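Local coordinates for OxsB protein (Bacillus megaterium, PDB 5UL3) that uses cobalamin, a [4Fe-4S] cluster and S-adenosylmethionine to contract the deoxyribose ring of dAMP to an oxetane aldehyde in oxetanocin A biosynthesis, at residues 179-184 with 209-214; 213-218 with 232-237; 608-613 with 719-724; 700-705 with 727-732. All coordinates share one frame; numbering follows the deposited sequence.

Contact 1 of 4, residues 179-184 with 209-214; sequences DIIGLS and LSSIIT
L209 and I181 touch through their CD1 methyls at 4.2 Å, just ahead of the second strand of a beta-alpha-beta unit in the Rossmann fold that houses cobalamin; helix 190-205 makes the crossover between parallel strands 180-184 and 212-216. Two residues on, S211 brings its hydroxyl against the same isoleucine, OG lying 3.6 Å from I181 CD1, while the hydrogen bond of that OG goes back to P178 O. The strand pairing proper starts at I212. Its N reaches D179 O at 2.9 Å in a rather bent bond (143° at the hydrogen), and its O takes I181 N at 2.8 Å almost head-on. The I212 side chain runs alongside that of I180, both pointing the same way on the face touched by helix 242-252. I213 turns to the other face, where L197 and I200 of helix 190-205 pack on it; a chi2 of -61° folds its CD1 back to 3.8 Å from I181 CB. T214 completes the ladder, its N bonding I181 O at 2.9 Å. G182, its partner in the ladder, borders the cobalamin. T214 O lies 3.2 Å from G182 CA and 3.1 Å from L183 N, the latter a hydrogen bond in the carbonyl plane.

Contact 2 of 4, residues 213-218 with 232-237; sequences ITVGNV and PSLLIC. With EDO (1,2-ethanediol), chain U.
The parallel sheet of the cobalamin-binding Rossmann fold continues here from strand 212-216 to strand 235-237, T214 pairing with L235 and V215 with I236, and the C-terminal ends of both strands border the cobalamin pocket. The short strand axes diverge by 30°. L235 O is gripped twice: V215 N meets it close to the carbonyl's direction at 3.1 Å, though the N-H is bent, and T214 OG1 donates from 2.9 Å, standing above the carbonyl plane. With chi1 at 180° the T214 hydroxyl lies opposite its own backbone N and beside the carbonyl carbon, which carries it across to this neighbouring strand, so the buried hydroxyl is satisfied by a carbonyl that already takes a strand N-H. Before that, L235 N makes a longer bond of 3.3 Å to I213 O, and a water accepts from I213 N and donates to S233 O where the strands spread apart. An ethanediol, probably from the crystallisation liquor, has its O2 hydrogen-bonded to both S233 N and S233 OG.

On the face of V215 and I236 the two segments meet through apolar side chains. L234 straddles two neighbours: CD1 meets I213 CG2 at 3.6 Å and CD2 meets V215 CG2 at 3.8 Å, crossing each side chain at about a right angle. The same V215 methyl rests 3.7 Å from I236 CG1, and F227 of helix 224-230 packs on L234 and I236. C237, whose side chain has its nearest atom about 3 Å from cobalamin, ends the pairing with a nearly straight bond, 2.9 Å from its N to V215 O.

Contact 3 of 4, residues 608-613 with 719-724; sequences MYTIKS and HRLHNT
T610 makes the largest contribution to this interface, by van der Waals contact: no hydrogen bond crosses between the two segments. Its OG1 lies 3.3 Å from R720 CG, and its CG2 rests 3.6 Å from L721 N, so the branched side chain sits against the first turn of helix 720-730. The methyl of T724 completes the seat, T724 CG2 being 3.7 Å from T610 OG1. Deeper in, I611 CG1 and L721 CD1 meet at 4.0 Å; chi1 of -171° sets L721 CG opposite its backbone N and lets the leucine reach over.

The two threonine hydroxyls bond within their own helices. T610 OG1 bonds back to G606 O, and T724 OG1 donates to R720 O at 3.0 Å from the opposite face of that carbonyl to T724 N, so R720 O is held twice. R720 bends at chi2 and chi3 to bring NH1 obliquely up to the Y609 ring, 4.5 Å from CE2; its NH2 has a weak, long ion pair with D718.

The two helical pieces run antiparallel at 164° with axes 9.4 Å apart. In this C-terminal helix bundle, I611 also packs on M630 of helix 620-648, and L721 on V704 and L708 of helix 683-709.

Contact 4 of 4, residues 700-705 with 727-732; sequences LLRDVE and RWFSDM. With EDO (1,2-ethanediol), chain B; EDO (1,2-ethanediol), chain K.
R702 NH1 donates to E705 OE1 at 3.1 Å, the bond of a salt bridge between residues about one helical turn apart, and the guanidinium so held lies flat on the ring of F729. The bridge is nearly straight (162° at the hydrogen) and meets the carboxylate on its syn side, within the guanidinium plane, so it leaves the flat face of the arginine to the phenyl ring. Group and ring are only 5° from parallel with centres 3.6 Å apart, a stacked cation-pi pair. A bend at chi2 (-61°) turns the arginine over the ring, and a second salt bridge, from NH2 to E698, further limits its rotation. E705 itself reaches F729 obliquely, its OE2 3.7 Å from CE2; the two carboxylates would be expected to temper the charge above the ring.

At the rim of F729, near its plane, comes L701 O, 3.7 Å from CZ, while L701 CB sits 3.9 Å from the same carbon. The CD1 methyl of L701 goes to W728, standing over the five-membered ring, 3.5 Å from its centroid and 3.3 Å from CD2, a CH-pi contact. The indole is held from elsewhere as well, its NE1 bonding N604 of helix 588-617.

Helix 683-709 and the end of helix 720-730 thus meet through two aromatic faces, one under a cation and one under a methyl, within the C-terminal helix bundle of this radical SAM enzyme.

Contacts 1 and 2 are consecutive steps across one sheet: they share I213 and T214 on strand 212-216, and their centres are 9 Å apart. L183 O and G216 N, 2.9 Å apart in a probable hydrogen bond, continue the ladder toward the cobalamin, where S184, whose OG bonds the cofactor, also meets N217 ND2. Contacts 3 and 4 form a second pair, centres 11 Å apart, both using helix 720-730, joined where L721 CD2 packs on V704 CG1 at 3.9 Å. The pairs never touch: contacts 1 and 3 have centres 43 Å apart and nearest atoms about 23 Å apart. Contacts 3 and 4 lie away from the annotated sites; the Y609 side chain is about 13 Å from the cobalamin at its nearest.

Contact 1 of 4, residues 179-184 with 209-214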
loop_
_atom_site.group_PDB
_atom_site.type_symbol
_atom_site.label_atom_id
_atom_site.label_comp_id
_atom_site.label_asym_id
_atom_site.label_seq_id
_atom_site.Cartn_x
_atom_site.Cartn_y
_atom_site.Cartn_z
ATOM N N ASP A 179 -8.526 -14.899 -23.213
ATOM C CA ASP A 179 -8.278 -14.051 -24.371
ATOM C C ASP A 179 -7.300 -12.927 -24.085
ATOM O O ASP A 179 -6.635 -12.445 -25.006
ATOM C CB ASP A 179 -9.595 -13.459 -24.863
ATOM C CG ASP A 179 -10.609 -14.529 -25.157
ATOM O OD1 ASP A 179 -10.248 -15.468 -25.892
ATOM O OD2 ASP A 179 -11.716 -14.487 -24.596
ATOM N N ILE A 180 -7.214 -12.491 -22.832
ATOM C CA ILE A 180 -6.269 -11.464 -22.404
ATOM C C ILE A 180 -5.617 -11.966 -21.130
ATOM O O ILE A 180 -6.317 -12.436 -20.227
ATOM C CB ILE A 180 -6.957 -10.110 -22.141
ATOM C CG1 ILE A 180 -7.620 -9.577 -23.422
ATOM C CG2 ILE A 180 -5.911 -9.067 -21.656
ATOM C CD1 ILE A 180 -8.619 -8.449 -23.161
ATOM N N ILE A 181 -4.289 -11.874 -21.050
ATOM C CA ILE A 181 -3.567 -12.224 -19.838
ATOM C C ILE A 181 -2.884 -10.961 -19.344
ATOM O O ILE A 181 -2.218 -10.274 -20.125
ATOM C CB ILE A 181 -2.530 -13.338 -20.076
ATOM C CG1 ILE A 181 -3.236 -14.625 -20.539
ATOM C CG2 ILE A 181 -1.730 -13.601 -18.801
ATOM C CD1 ILE A 181 -2.270 -15.678 -21.056
ATOM N N GLY A 182 -3.052 -10.654 -18.070
ATOM C CA GLY A 182 -2.401 -9.494 -17.480
ATOM C C GLY A 182 -1.606 -9.868 -16.252
ATOM O O GLY A 182 -2.087 -10.605 -15.390
ATOM N N LEU A 183 -0.387 -9.329 -16.164
ATOM C CA LEU A 183 0.448 -9.472 -14.979
ATOM C C LEU A 183 0.608 -8.119 -14.297
ATOM O O LEU A 183 0.921 -7.123 -14.956
ATOM C CB LEU A 183 1.838 -10.020 -15.322
ATOM C CG LEU A 183 1.965 -11.210 -16.271
ATOM C CD1 LEU A 183 3.455 -11.614 -16.360
ATOM C CD2 LEU A 183 1.084 -12.380 -15.791
ATOM N N SER A 184 0.422 -8.098 -12.981
ATOM C CA SER A 184 0.759 -6.931 -12.167
ATOM C C SER A 184 2.200 -7.093 -11.676
ATOM O O SER A 184 2.506 -8.049 -10.951
ATOM C CB SER A 184 -0.220 -6.810 -10.997
ATOM O OG SER A 184 -0.080 -5.563 -10.328
ATOM N N LEU A 209 -1.852 -21.494 -26.147
ATOM C CA LEU A 209 -2.533 -20.284 -25.694
ATOM C C LEU A 209 -2.637 -19.329 -26.871
ATOM O O LEU A 209 -1.777 -19.323 -27.753
ATOM C CB LEU A 209 -1.768 -19.551 -24.563
ATOM C CG LEU A 209 -1.591 -20.172 -23.180
ATOM C CD1 LEU A 209 -0.593 -19.357 -22.345
ATOM C CD2 LEU A 209 -2.927 -20.302 -22.470
ATOM N N SER A 210 -3.678 -18.503 -26.873
ATOM C CA SER A 210 -3.742 -17.380 -27.806
ATOM C C SER A 210 -4.377 -16.211 -27.067
ATOM O O SER A 210 -5.575 -16.233 -26.777
ATOM C CB SER A 210 -4.520 -17.740 -29.073
ATOM O OG SER A 210 -3.852 -18.778 -29.783
ATOM N N SER A 211 -3.569 -15.204 -26.751
ATOM C CA SER A 211 -4.004 -14.127 -25.875
ATOM C C SER A 211 -3.265 -12.841 -26.203
ATOM O O SER A 211 -2.085 -12.848 -26.577
ATOM C CB SER A 211 -3.768 -14.476 -24.395
ATOM O OG SER A 211 -4.262 -15.759 -24.051
ATOM N N ILE A 212 -3.988 -11.732 -26.048
ATOM C CA ILE A 212 -3.351 -10.439 -25.841
ATOM C C ILE A 212 -2.665 -10.458 -24.485
ATOM O O ILE A 212 -3.281 -10.823 -23.475
ATOM C CB ILE A 212 -4.402 -9.320 -25.895
ATOM C CG1 ILE A 212 -5.102 -9.292 -27.253
ATOM C CG2 ILE A 212 -3.752 -7.953 -25.552
ATOM C CD1 ILE A 212 -6.301 -8.344 -27.269
ATOM N N ILE A 213 -1.387 -10.078 -24.450
ATOM C CA ILE A 213 -0.600 -10.068 -23.220
ATOM C C ILE A 213 -0.367 -8.619 -22.816
ATOM O O ILE A 213 0.067 -7.803 -23.638
ATOM C CB ILE A 213 0.744 -10.792 -23.400
ATOM C CG1 ILE A 213 0.529 -12.167 -24.036
ATOM C CG2 ILE A 213 1.445 -10.944 -22.061
ATOM C CD1 ILE A 213 -0.330 -13.090 -23.200
ATOM N N THR A 214 -0.637 -8.301 -21.552
ATOM C CA THR A 214 -0.369 -6.961 -21.047
ATOM C C THR A 214 0.248 -7.059 -19.654
ATOM O O THR A 214 0.032 -8.031 -18.929
ATOM C CB THR A 214 -1.658 -6.094 -21.054
ATOM O OG1 THR A 214 -1.371 -4.780 -20.549
ATOM C CG2 THR A 214 -2.779 -6.709 -20.228
#

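Contact 2 of 4, residues 213-218 with 232-237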
loop_
_atom_site.group_PDB
_atom_site.type_symbol
_atom_site.label_atom_id
_atom_site.label_comp_id
_atom_site.label_asym_id
_atom_site.label_seq_id
_atom_site.Cartn_x
_atom_site.Cartn_y
_atom_site.Cartn_z
ATOM N N ILE A 213 -1.387 -10.078 -24.450
ATOM C CA ILE A 213 -0.600 -10.068 -23.220
ATOM C C ILE A 213 -0.367 -8.619 -22.816
ATOM O O ILE A 213 0.067 -7.803 -23.638
ATOM C CB ILE A 213 0.744 -10.792 -23.400
ATOM C CG1 ILE A 213 0.529 -12.167 -24.036
ATOM C CG2 ILE A 213 1.445 -10.944 -22.061
ATOM C CD1 ILE A 213 -0.330 -13.090 -23.200
ATOM N N THR A 214 -0.637 -8.301 -21.552
ATOM C CA THR A 214 -0.369 -6.961 -21.047
ATOM C C THR A 214 0.248 -7.059 -19.654
ATOM O O THR A 214 0.032 -8.031 -18.929
ATOM C CB THR A 214 -1.658 -6.094 -21.054
ATOM O OG1 THR A 214 -1.371 -4.780 -20.549
ATOM C CG2 THR A 214 -2.779 -6.709 -20.228
ATOM N N VAL A 215 1.059 -6.062 -19.290
ATOM C CA VAL A 215 1.569 -5.967 -17.927
ATOM C C VAL A 215 1.238 -4.568 -17.433
ATOM O O VAL A 215 1.143 -3.623 -18.221
ATOM C CB VAL A 215 3.087 -6.232 -17.794
ATOM C CG1 VAL A 215 3.427 -7.733 -18.052
ATOM C CG2 VAL A 215 3.878 -5.310 -18.714
ATOM N N GLY A 216 1.053 -4.444 -16.121
ATOM C CA GLY A 216 0.748 -3.149 -15.532
ATOM C C GLY A 216 1.440 -2.980 -14.199
ATOM O O GLY A 216 2.267 -3.819 -13.812
ATOM N N ASN A 217 1.055 -1.926 -13.477
ATOM C CA ASN A 217 1.702 -1.460 -12.253
ATOM C C ASN A 217 3.024 -0.756 -12.569
ATOM O O ASN A 217 3.413 -0.601 -13.735
ATOM C CB ASN A 217 1.908 -2.585 -11.234
ATOM C CG ASN A 217 1.701 -2.120 -9.791
ATOM O OD1 ASN A 217 1.869 -0.934 -9.474
ATOM N ND2 ASN A 217 1.332 -3.054 -8.916
ATOM N N VAL A 218 3.707 -0.302 -11.522
ATOM C CA VAL A 218 4.662 0.798 -11.673
ATOM C C VAL A 218 5.964 0.376 -12.368
ATOM O O VAL A 218 6.593 1.194 -13.052
ATOM C CB VAL A 218 4.943 1.420 -10.294
ATOM C CG1 VAL A 218 5.642 0.422 -9.392
ATOM C CG2 VAL A 218 5.737 2.726 -10.450
ATOM N N PRO A 232 8.553 -7.851 -27.882
ATOM C CA PRO A 232 8.192 -6.690 -28.713
ATOM C C PRO A 232 6.697 -6.470 -28.861
ATOM O O PRO A 232 6.281 -5.323 -29.058
ATOM C CB PRO A 232 8.847 -7.007 -30.069
ATOM C CG PRO A 232 9.912 -8.009 -29.762
ATOM C CD PRO A 232 9.398 -8.816 -28.606
ATOM N N SER A 233 5.872 -7.519 -28.778
ATOM C CA SER A 233 4.428 -7.382 -28.963
ATOM C C SER A 233 3.675 -7.078 -27.666
ATOM O O SER A 233 2.447 -6.925 -27.700
ATOM C CB SER A 233 3.854 -8.653 -29.611
ATOM O OG SER A 233 3.872 -9.740 -28.709
ATOM N N LEU A 234 4.378 -6.962 -26.544
ATOM C CA LEU A 234 3.757 -6.734 -25.244
ATOM C C LEU A 234 3.113 -5.349 -25.190
ATOM O O LEU A 234 3.618 -4.381 -25.762
ATOM C CB LEU A 234 4.810 -6.870 -24.142
ATOM C CG LEU A 234 4.379 -6.810 -22.676
ATOM C CD1 LEU A 234 3.473 -7.996 -22.363
ATOM C CD2 LEU A 234 5.597 -6.821 -21.765
ATOM N N LEU A 235 1.984 -5.260 -24.490
ATOM C CA LEU A 235 1.304 -3.988 -24.268
ATOM C C LEU A 235 1.441 -3.614 -22.802
ATOM O O LEU A 235 1.105 -4.413 -21.927
ATOM C CB LEU A 235 -0.171 -4.081 -24.653
ATOM C CG LEU A 235 -0.478 -4.584 -26.066
ATOM C CD1 LEU A 235 -1.973 -4.625 -26.289
ATOM C CD2 LEU A 235 0.211 -3.733 -27.124
ATOM N N ILE A 236 1.928 -2.408 -22.521
ATOM C CA ILE A 236 2.169 -1.985 -21.143
ATOM C C ILE A 236 1.096 -0.981 -20.743
ATOM O O ILE A 236 0.878 0.013 -21.441
ATOM C CB ILE A 236 3.585 -1.397 -20.974
ATOM C CG1 ILE A 236 4.618 -2.525 -21.056
ATOM C CG2 ILE A 236 3.716 -0.666 -19.632
ATOM C CD1 ILE A 236 6.048 -2.043 -21.034
ATOM N N CYS A 237 0.423 -1.247 -19.623
ATOM C CA CYS A 237 -0.546 -0.311 -19.069
ATOM C C CYS A 237 0.212 0.715 -18.233
ATOM O O CYS A 237 0.825 0.362 -17.216
ATOM C CB CYS A 237 -1.583 -1.038 -18.209
ATOM S SG CYS A 237 -2.760 0.085 -17.393
HETATM C C1 EDO U . 8.242 -12.106 -27.492
HETATM O O1 EDO U . 8.604 -13.492 -27.397
HETATM C C2 EDO U . 6.881 -11.933 -28.162
HETATM O O2 EDO U . 6.536 -10.535 -28.253
HETATM O O HOH W 1 -0.041 -8.344 -26.404
#

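Contact 3 of 4, residues 608-613 with 719-724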
loop_
_atom_site.group_PDB
_atom_site.type_symbol
_atom_site.label_atom_id
_atom_site.label_comp_id
_atom_site.label_asym_id
_atom_site.label_seq_id
_atom_site.Cartn_x
_atom_site.Cartn_y
_atom_site.Cartn_z
ATOM N N MET A 608 18.165 -9.012 15.651
ATOM C CA MET A 608 16.947 -8.231 15.866
ATOM C C MET A 608 15.753 -8.807 15.108
ATOM O O MET A 608 14.615 -8.748 15.606
ATOM C CB MET A 608 17.170 -6.767 15.487
ATOM C CG MET A 608 18.144 -6.053 16.414
ATOM S SD MET A 608 17.946 -6.412 18.177
ATOM C CE MET A 608 16.226 -5.947 18.444
ATOM N N TYR A 609 15.975 -9.374 13.920
ATOM C CA TYR A 609 14.884 -10.073 13.249
ATOM C C TYR A 609 14.385 -11.234 14.099
ATOM O O TYR A 609 13.174 -11.464 14.214
ATOM C CB TYR A 609 15.341 -10.576 11.880
ATOM C CG TYR A 609 14.318 -11.420 11.138
ATOM C CD1 TYR A 609 13.403 -10.832 10.275
ATOM C CD2 TYR A 609 14.282 -12.802 11.289
ATOM C CE1 TYR A 609 12.472 -11.598 9.588
ATOM C CE2 TYR A 609 13.357 -13.574 10.607
ATOM C CZ TYR A 609 12.457 -12.967 9.757
ATOM O OH TYR A 609 11.535 -13.731 9.076
ATOM N N THR A 610 15.308 -11.974 14.709
ATOM C CA THR A 610 14.918 -13.122 15.525
ATOM C C THR A 610 14.126 -12.686 16.756
ATOM O O THR A 610 13.098 -13.289 17.089
ATOM C CB THR A 610 16.161 -13.905 15.932
ATOM O OG1 THR A 610 16.873 -14.294 14.753
ATOM C CG2 THR A 610 15.774 -15.162 16.735
ATOM N N ILE A 611 14.592 -11.640 17.442
ATOM C CA ILE A 611 13.874 -11.097 18.594
ATOM C C ILE A 611 12.474 -10.663 18.189
ATOM O O ILE A 611 11.488 -10.935 18.887
ATOM C CB ILE A 611 14.678 -9.938 19.205
ATOM C CG1 ILE A 611 15.899 -10.496 19.958
ATOM C CG2 ILE A 611 13.792 -9.044 20.098
ATOM C CD1 ILE A 611 16.912 -9.450 20.335
ATOM N N LYS A 612 12.362 -9.992 17.044
ATOM C CA LYS A 612 11.051 -9.552 16.576
ATOM C C LYS A 612 10.152 -10.742 16.260
ATOM O O LYS A 612 8.954 -10.729 16.574
ATOM C CB LYS A 612 11.230 -8.652 15.350
ATOM C CG LYS A 612 10.098 -7.681 15.061
ATOM C CD LYS A 612 10.666 -6.429 14.361
ATOM C CE LYS A 612 11.942 -6.757 13.561
ATOM N NZ LYS A 612 12.549 -5.589 12.842
ATOM N N SER A 613 10.717 -11.777 15.633
ATOM C CA SER A 613 9.959 -12.981 15.311
ATOM C C SER A 613 9.475 -13.695 16.571
ATOM O O SER A 613 8.329 -14.157 16.630
ATOM C CB SER A 613 10.818 -13.923 14.467
ATOM O OG SER A 613 10.157 -15.148 14.224
ATOM N N HIS A 719 16.572 -23.082 17.526
ATOM C CA HIS A 719 17.610 -22.370 18.277
ATOM C C HIS A 719 18.124 -21.143 17.530
ATOM O O HIS A 719 19.319 -20.847 17.542
ATOM C CB HIS A 719 18.759 -23.316 18.631
ATOM C CG HIS A 719 18.301 -24.538 19.350
ATOM N ND1 HIS A 719 18.205 -24.597 20.723
ATOM C CD2 HIS A 719 17.852 -25.728 18.886
ATOM C CE1 HIS A 719 17.745 -25.783 21.077
ATOM N NE2 HIS A 719 17.524 -26.488 19.982
ATOM N N ARG A 720 17.207 -20.402 16.911
ATOM C CA ARG A 720 17.602 -19.259 16.094
ATOM C C ARG A 720 18.223 -18.142 16.933
ATOM O O ARG A 720 19.212 -17.523 16.511
ATOM C CB ARG A 720 16.396 -18.742 15.308
ATOM C CG ARG A 720 16.718 -17.609 14.334
ATOM C CD ARG A 720 17.450 -18.117 13.103
ATOM N NE ARG A 720 16.628 -19.042 12.326
ATOM C CZ ARG A 720 15.800 -18.670 11.355
ATOM N NH1 ARG A 720 15.679 -17.387 11.039
ATOM N NH2 ARG A 720 15.091 -19.582 10.699
ATOM N N LEU A 721 17.663 -17.849 18.115
ATOM C CA LEU A 721 18.251 -16.783 18.920
ATOM C C LEU A 721 19.632 -17.185 19.429
ATOM O O LEU A 721 20.570 -16.381 19.392
ATOM C CB LEU A 721 17.335 -16.400 20.087
ATOM C CG LEU A 721 17.783 -15.150 20.860
ATOM C CD1 LEU A 721 17.913 -13.929 19.948
ATOM C CD2 LEU A 721 16.837 -14.813 22.023
ATOM N N HIS A 722 19.783 -18.420 19.903
ATOM C CA HIS A 722 21.112 -18.892 20.282
ATOM C C HIS A 722 22.090 -18.752 19.119
ATOM O O HIS A 722 23.196 -18.219 19.280
ATOM C CB HIS A 722 21.055 -20.346 20.747
ATOM C CG HIS A 722 22.408 -20.930 21.024
ATOM N ND1 HIS A 722 23.064 -21.752 20.130
ATOM C CD2 HIS A 722 23.241 -20.787 22.083
ATOM C CE1 HIS A 722 24.234 -22.102 20.632
ATOM N NE2 HIS A 722 24.367 -21.530 21.816
ATOM N N ASN A 723 21.688 -19.206 17.932
ATOM C CA ASN A 723 22.603 -19.199 16.789
ATOM C C ASN A 723 22.953 -17.779 16.357
ATOM O O ASN A 723 24.123 -17.478 16.098
ATOM C CB ASN A 723 22.004 -19.972 15.612
ATOM C CG ASN A 723 21.901 -21.470 15.876
ATOM O OD1 ASN A 723 22.597 -22.013 16.733
ATOM N ND2 ASN A 723 21.029 -22.141 15.130
ATOM N N THR A 724 21.956 -16.890 16.247
ATOM C CA THR A 724 22.275 -15.531 15.814
ATOM C C THR A 724 23.060 -14.761 16.873
ATOM O O THR A 724 23.930 -13.956 16.525
ATOM C CB THR A 724 21.007 -14.755 15.409
ATOM O OG1 THR A 724 20.090 -14.659 16.514
ATOM C CG2 THR A 724 20.324 -15.428 14.214
#

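Contact 4 of 4, residues 700-705 with 727-732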
loop_
_atom_site.group_PDB
_atom_site.type_symbol
_atom_site.label_atom_id
_atom_site.label_comp_id
_atom_site.label_asym_id
_atom_site.label_seq_id
_atom_site.Cartn_x
_atom_site.Cartn_y
_atom_site.Cartn_z
ATOM N N LEU A 700 23.687 -4.889 25.611
ATOM C CA LEU A 700 22.301 -5.319 25.455
ATOM C C LEU A 700 22.211 -6.807 25.140
ATOM O O LEU A 700 21.417 -7.536 25.742
ATOM C CB LEU A 700 21.626 -4.500 24.348
ATOM C CG LEU A 700 20.266 -5.002 23.855
ATOM C CD1 LEU A 700 19.287 -5.023 25.012
ATOM C CD2 LEU A 700 19.710 -4.138 22.663
ATOM N N LEU A 701 23.005 -7.277 24.185
ATOM C CA LEU A 701 22.850 -8.656 23.754
ATOM C C LEU A 701 23.388 -9.639 24.793
ATOM O O LEU A 701 22.969 -10.802 24.799
ATOM C CB LEU A 701 23.511 -8.852 22.388
ATOM C CG LEU A 701 22.844 -8.054 21.246
ATOM C CD1 LEU A 701 23.535 -8.325 19.925
ATOM C CD2 LEU A 701 21.331 -8.388 21.147
ATOM N N ARG A 702 24.281 -9.188 25.685
ATOM C CA ARG A 702 24.674 -10.037 26.809
ATOM C C ARG A 702 23.514 -10.237 27.778
ATOM O O ARG A 702 23.367 -11.322 28.351
ATOM C CB ARG A 702 25.887 -9.437 27.535
ATOM C CG ARG A 702 27.192 -9.450 26.738
ATOM C CD ARG A 702 27.660 -10.869 26.374
ATOM N NE ARG A 702 28.900 -10.825 25.596
ATOM C CZ ARG A 702 29.488 -11.881 25.048
ATOM N NH1 ARG A 702 28.976 -13.095 25.211
ATOM N NH2 ARG A 702 30.603 -11.727 24.347
ATOM N N ASP A 703 22.671 -9.213 27.970
ATOM C CA ASP A 703 21.445 -9.412 28.739
ATOM C C ASP A 703 20.503 -10.383 28.035
ATOM O O ASP A 703 19.888 -11.232 28.688
ATOM C CB ASP A 703 20.729 -8.078 28.996
ATOM C CG ASP A 703 21.443 -7.199 30.022
ATOM O OD1 ASP A 703 22.207 -7.722 30.858
ATOM O OD2 ASP A 703 21.213 -5.972 30.007
ATOM N N VAL A 704 20.349 -10.255 26.708
ATOM C CA VAL A 704 19.513 -11.182 25.949
ATOM C C VAL A 704 20.026 -12.607 26.108
ATOM O O VAL A 704 19.258 -13.556 26.320
ATOM C CB VAL A 704 19.469 -10.785 24.459
ATOM C CG1 VAL A 704 18.594 -11.778 23.669
ATOM C CG2 VAL A 704 18.975 -9.357 24.292
ATOM N N GLU A 705 21.341 -12.768 25.976
ATOM C CA GLU A 705 21.968 -14.079 26.092
ATOM C C GLU A 705 21.725 -14.676 27.475
ATOM O O GLU A 705 21.344 -15.847 27.601
ATOM C CB GLU A 705 23.465 -13.933 25.798
ATOM C CG GLU A 705 24.291 -15.190 26.091
ATOM C CD GLU A 705 25.788 -14.957 25.931
ATOM O OE1 GLU A 705 26.313 -13.960 26.466
ATOM O OE2 GLU A 705 26.438 -15.776 25.250
ATOM N N ARG A 727 26.761 -15.936 16.550
ATOM C CA ARG A 727 27.363 -15.300 15.386
ATOM C C ARG A 727 27.618 -13.818 15.629
ATOM O O ARG A 727 28.683 -13.299 15.268
ATOM C CB ARG A 727 26.457 -15.501 14.172
ATOM C CG ARG A 727 27.066 -15.075 12.850
ATOM C CD ARG A 727 26.116 -15.412 11.711
ATOM N NE ARG A 727 25.507 -16.718 11.943
ATOM C CZ ARG A 727 26.041 -17.873 11.560
ATOM N NH1 ARG A 727 25.418 -19.012 11.831
ATOM N NH2 ARG A 727 27.196 -17.888 10.904
ATOM N N TRP A 728 26.657 -13.117 16.246
ATOM C CA TRP A 728 26.831 -11.685 16.504
ATOM C C TRP A 728 28.083 -11.421 17.335
ATOM O O TRP A 728 28.894 -10.543 17.003
ATOM C CB TRP A 728 25.602 -11.103 17.209
ATOM C CG TRP A 728 25.606 -9.585 17.188
ATOM C CD1 TRP A 728 24.990 -8.777 16.271
ATOM C CD2 TRP A 728 26.290 -8.708 18.096
ATOM N NE1 TRP A 728 25.239 -7.451 16.560
ATOM C CE2 TRP A 728 26.035 -7.381 17.672
ATOM C CE3 TRP A 728 27.088 -8.911 19.227
ATOM C CZ2 TRP A 728 26.541 -6.269 18.344
ATOM C CZ3 TRP A 728 27.595 -7.805 19.890
ATOM C CH2 TRP A 728 27.321 -6.503 19.446
ATOM N N PHE A 729 28.252 -12.164 18.433
ATOM C CA PHE A 729 29.423 -11.959 19.278
ATOM C C PHE A 729 30.704 -12.228 18.501
ATOM O O PHE A 729 31.669 -11.462 18.601
ATOM C CB PHE A 729 29.337 -12.842 20.527
ATOM C CG PHE A 729 28.217 -12.446 21.466
ATOM C CD1 PHE A 729 28.084 -11.127 21.881
ATOM C CD2 PHE A 729 27.283 -13.388 21.898
ATOM C CE1 PHE A 729 27.058 -10.741 22.733
ATOM C CE2 PHE A 729 26.254 -13.017 22.754
ATOM C CZ PHE A 729 26.139 -11.689 23.170
ATOM N N SER A 730 30.718 -13.287 17.687
ATOM C CA SER A 730 31.925 -13.610 16.937
ATOM C C SER A 730 32.198 -12.610 15.818
ATOM O O SER A 730 33.344 -12.498 15.374
ATOM C CB SER A 730 31.832 -15.022 16.358
ATOM O OG SER A 730 31.406 -14.986 15.012
ATOM N N ASP A 731 31.183 -11.882 15.358
ATOM C CA ASP A 731 31.356 -10.911 14.282
ATOM C C ASP A 731 31.634 -9.499 14.774
ATOM O O ASP A 731 31.698 -8.583 13.945
ATOM C CB ASP A 731 30.114 -10.886 13.382
ATOM C CG ASP A 731 29.971 -12.144 12.560
ATOM O OD1 ASP A 731 30.988 -12.843 12.377
ATOM O OD2 ASP A 731 28.852 -12.441 12.098
ATOM N N MET A 732 31.798 -9.290 16.080
ATOM C CA MET A 732 31.976 -7.934 16.597
ATOM C C MET A 732 33.171 -7.248 15.949
ATOM O O MET A 732 34.238 -7.845 15.786
ATOM C CB MET A 732 32.172 -7.949 18.109
ATOM C CG MET A 732 30.919 -8.241 18.890
ATOM S SD MET A 732 31.160 -8.059 20.653
ATOM C CE MET A 732 31.674 -6.355 20.782
HETATM C C1 EDO B . 21.552 -1.840 29.047
HETATM O O1 EDO B . 22.797 -1.229 28.688
HETATM C C2 EDO B . 21.420 -3.163 28.305
HETATM O O2 EDO B . 20.134 -3.739 28.568
HETATM C C1 EDO K . 20.981 -9.556 33.342
HETATM O O1 EDO K . 22.261 -9.961 32.845
HETATM C C2 EDO K . 19.889 -10.176 32.479
HETATM O O2 EDO K . 19.673 -11.542 32.857
#